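Side-chain contact in Maltose/maltodextrin transport permease homologue (Bdellovibrio bacteriovorus HD100, PDB 6FFL), which binds maltotriose as the sugar-binding domain fused to the membrane permease of a probable maltose/maltodextrin ABC transporter: residues A[11-14]-A[15-19]. Residues are numbered along the deposited sequence; the frame is centred on the assembly and turned at random.
Sequences MIYG and HRQVL. With GLC (alpha-D-glucopyranose), chain B; SO4 (sulfate ion), chain H.
R16 reaches back over the start of its own helix to M11 O and across Y13 CA. CB lies against the carbonyl oxygens of M11 and I12. With chi1 at 69°, R16 CG sits between the backbone N and the carbonyl carbon, 3.3 Å from Y13 O; from there the chain runs extended, CD passing M11 O and NE nearing Y13 CA. That CA lies over the centre of one guanidinium face. R16 NH1 donates to M11 O at 2.9 Å, a bent bond in the carbonyl plane. It also donates to O2 of a sulfate ion, probably from the crystallisation liquor. R16 NH2 donates to sulfate O4 at 2.7 Å and more weakly to O2. Y13 N donates to sulfate O3 at 2.9 Å, so a helix-start amide and an arginine grip the anion together.

The Y13 ring stands almost perpendicular to the guanidinium, with R16 NH2 near the ring edge. Over one ring face folds Q17, bent at chi2 (-54°): its amide stacks 18° from parallel, Q17 NE2 lies 3.4 Å from Y13 CE1, and CG makes a CH-pi contact. M11 SD meets L19 CB, while I12 CG2 touches H15 CD2 at 3.7 Å.

I12 is the N-cap of helix 13-29; I12 O accepts R16 N at 2.8 Å, and I12 N bonds weakly to glucose O2. G14 N, in the first turn, is held by D240. This is the strand-to-helix turn of the beta-alpha-beta unit 4-39, where a periplasmic-binding-protein fold presents a helix N-terminus at its sugar cleft.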
ATOM      1  N   MET A  11      -9.790   3.144   2.946  1.00 15.27           N
ATOM      2  CA  MET A  11      -9.703   3.890   1.690  1.00 16.57           C
ATOM      3  C   MET A  11      -9.438   5.375   1.912  1.00 16.17           C
ATOM      4  O   MET A  11     -10.177   6.049   2.638  1.00 18.24           O
ATOM      5  CB  MET A  11     -10.994   3.742   0.880  1.00 12.87           C
ATOM      6  CG  MET A  11     -11.251   2.341   0.381  1.00 13.87           C
ATOM      7  SD  MET A  11     -12.623   2.358  -0.794  1.00 18.09           S
ATOM      8  CE  MET A  11     -12.954   0.599  -0.912  1.00 16.97           C
ATOM      9  N   ILE A  12      -8.427   5.889   1.200  1.00 15.35           N
ATOM     10  CA  ILE A  12      -8.105   7.303   1.184  1.00 18.76           C
ATOM     11  C   ILE A  12      -9.268   8.121   0.609  1.00 16.04           C
ATOM     12  O   ILE A  12     -10.144   7.606  -0.097  1.00 19.67           O
ATOM     13  CB  ILE A  12      -6.827   7.486   0.348  1.00 21.02           C
ATOM     14  CG1 ILE A  12      -6.163   8.837   0.597  1.00 27.01           C
ATOM     15  CG2 ILE A  12      -7.138   7.307  -1.141  1.00 20.84           C
ATOM     16  CD1 ILE A  12      -4.925   9.041  -0.269  1.00 31.93           C
ATOM     17  N   TYR A  13      -9.247   9.425   0.900  1.00 14.62           N
ATOM     18  CA  TYR A  13     -10.311  10.350   0.515  1.00 16.58           C
ATOM     19  C   TYR A  13     -10.885  10.088  -0.876  1.00 16.48           C
ATOM     20  O   TYR A  13     -12.081   9.816  -1.023  1.00 18.62           O
ATOM     21  CB  TYR A  13      -9.790  11.783   0.587  1.00 18.68           C
ATOM     22  CG  TYR A  13     -10.846  12.801   0.221  1.00 20.42           C
ATOM     23  CD1 TYR A  13     -11.814  13.189   1.139  1.00 22.02           C
ATOM     24  CD2 TYR A  13     -10.890  13.358  -1.057  1.00 32.40           C
ATOM     25  CE1 TYR A  13     -12.784  14.132   0.799  1.00 25.91           C
ATOM     26  CE2 TYR A  13     -11.855  14.282  -1.403  1.00 41.18           C
ATOM     27  CZ  TYR A  13     -12.797  14.664  -0.476  1.00 37.90           C
ATOM     28  OH  TYR A  13     -13.756  15.586  -0.830  1.00 39.91           O
ATOM     29  N   GLY A  14     -10.045  10.185  -1.910  1.00 18.13           N
ATOM     30  CA  GLY A  14     -10.539  10.049  -3.275  1.00 19.43           C
ATOM     31  C   GLY A  14     -11.202   8.707  -3.533  1.00 17.84           C
ATOM     32  O   GLY A  14     -12.195   8.623  -4.263  1.00 18.47           O
ATOM     33  N   HIS A  15     -10.660   7.639  -2.940  1.00 16.85           N
ATOM     34  CA  HIS A  15     -11.239   6.314  -3.142  1.00 15.62           C
ATOM     35  C   HIS A  15     -12.524   6.143  -2.342  1.00 20.60           C
ATOM     36  O   HIS A  15     -13.480   5.530  -2.828  1.00 17.96           O
ATOM     37  CB  HIS A  15     -10.238   5.215  -2.753  1.00 16.53           C
ATOM     38  CG  HIS A  15      -9.079   5.088  -3.696  1.00 17.46           C
ATOM     39  ND1 HIS A  15      -8.531   3.869  -4.040  1.00 17.68           N
ATOM     40  CD2 HIS A  15      -8.354   6.027  -4.351  1.00 15.81           C
ATOM     41  CE1 HIS A  15      -7.525   4.065  -4.874  1.00 13.70           C
ATOM     42  NE2 HIS A  15      -7.395   5.364  -5.074  1.00 15.09           N
ATOM     43  N   ARG A  16     -12.586   6.679  -1.118  1.00 17.10           N
ATOM     44  CA  ARG A  16     -13.840   6.518  -0.390  1.00 19.32           C
ATOM     45  C   ARG A  16     -14.940   7.417  -0.944  1.00 18.67           C
ATOM     46  O   ARG A  16     -16.120   7.100  -0.765  1.00 21.36           O
ATOM     47  CB  ARG A  16     -13.633   6.737   1.113  1.00 26.76           C
ATOM     48  CG  ARG A  16     -13.317   8.127   1.546  1.00 29.15           C
ATOM     49  CD  ARG A  16     -13.426   8.226   3.079  1.00 34.77           C
ATOM     50  NE  ARG A  16     -12.878   9.490   3.569  1.00 28.50           N
ATOM     51  CZ  ARG A  16     -11.615   9.656   3.950  1.00 28.40           C
ATOM     52  NH1 ARG A  16     -10.761   8.635   3.913  1.00 19.92           N
ATOM     53  NH2 ARG A  16     -11.202  10.851   4.370  1.00 30.20           N
ATOM     54  N   GLN A  17     -14.593   8.503  -1.649  1.00 19.81           N
ATOM     55  CA  GLN A  17     -15.620   9.226  -2.400  1.00 19.93           C
ATOM     56  C   GLN A  17     -16.259   8.323  -3.444  1.00 24.92           C
ATOM     57  O   GLN A  17     -17.481   8.343  -3.635  1.00 25.61           O
ATOM     58  CB  GLN A  17     -15.039  10.469  -3.080  1.00 21.95           C
ATOM     59  CG  GLN A  17     -14.392  11.455  -2.138  1.00 37.76           C
ATOM     60  CD  GLN A  17     -15.318  11.875  -1.016  1.00 55.10           C
ATOM     61  OE1 GLN A  17     -16.387  12.441  -1.251  1.00 63.12           O
ATOM     62  NE2 GLN A  17     -14.917  11.581   0.219  1.00 55.45           N
ATOM     63  N   VAL A  18     -15.446   7.526  -4.136  1.00 18.06           N
ATOM     64  CA  VAL A  18     -15.990   6.615  -5.137  1.00 18.36           C
ATOM     65  C   VAL A  18     -16.810   5.521  -4.464  1.00 18.18           C
ATOM     66  O   VAL A  18     -17.900   5.164  -4.938  1.00 21.62           O
ATOM     67  CB  VAL A  18     -14.856   6.038  -6.004  1.00 18.83           C
ATOM     68  CG1 VAL A  18     -15.396   4.998  -6.970  1.00 19.76           C
ATOM     69  CG2 VAL A  18     -14.130   7.168  -6.751  1.00 20.99           C
ATOM     70  N   LEU A  19     -16.313   4.988  -3.346  1.00 19.33           N
ATOM     71  CA  LEU A  19     -17.081   4.001  -2.586  1.00 21.30           C
ATOM     72  C   LEU A  19     -18.465   4.530  -2.228  1.00 20.64           C
ATOM     73  O   LEU A  19     -19.473   3.829  -2.388  1.00 21.43           O
ATOM     74  CB  LEU A  19     -16.320   3.599  -1.318  1.00 16.73           C
ATOM     75  CG  LEU A  19     -17.051   2.624  -0.403  1.00 18.56           C
ATOM     76  CD1 LEU A  19     -17.266   1.301  -1.107  1.00 17.37           C
ATOM     77  CD2 LEU A  19     -16.246   2.417   0.880  1.00 18.45           C
TER
HETATM   78  C1  GLC B   1      -4.495   5.564   2.355  1.00 22.37           C
HETATM   79  C2  GLC B   1      -4.690   4.400   1.377  1.00 16.36           C
HETATM   80  C3  GLC B   1      -3.934   3.161   1.836  1.00 19.78           C
HETATM   81  C4  GLC B   1      -2.476   3.490   2.160  1.00 20.13           C
HETATM   82  C5  GLC B   1      -2.401   4.673   3.135  1.00 19.02           C
HETATM   83  C6  GLC B   1      -0.956   5.110   3.369  1.00 28.57           C
HETATM   84  O1  GLC B   1      -5.153   5.263   3.587  1.00 26.13           O
HETATM   85  O2  GLC B   1      -6.074   4.047   1.292  1.00 17.97           O
HETATM   86  O3  GLC B   1      -4.037   2.150   0.810  1.00 16.06           O
HETATM   87  O4  GLC B   1      -1.877   2.307   2.727  1.00 15.10           O
HETATM   88  O5  GLC B   1      -3.099   5.807   2.607  1.00 23.82           O
HETATM   89  O6  GLC B   1      -0.900   6.109   4.397  1.00 27.69           O
HETATM   90  S   SO4 H 406      -7.735  10.856   4.292  0.79 30.70           S
HETATM   91  O1  SO4 H 406      -6.540  11.402   4.923  0.79 23.27           O
HETATM   92  O2  SO4 H 406      -8.287   9.807   5.154  0.79 29.13           O
HETATM   93  O3  SO4 H 406      -7.402  10.288   2.990  0.79 25.13           O
HETATM   94  O4  SO4 H 406      -8.720  11.913   4.092  0.79 28.53           O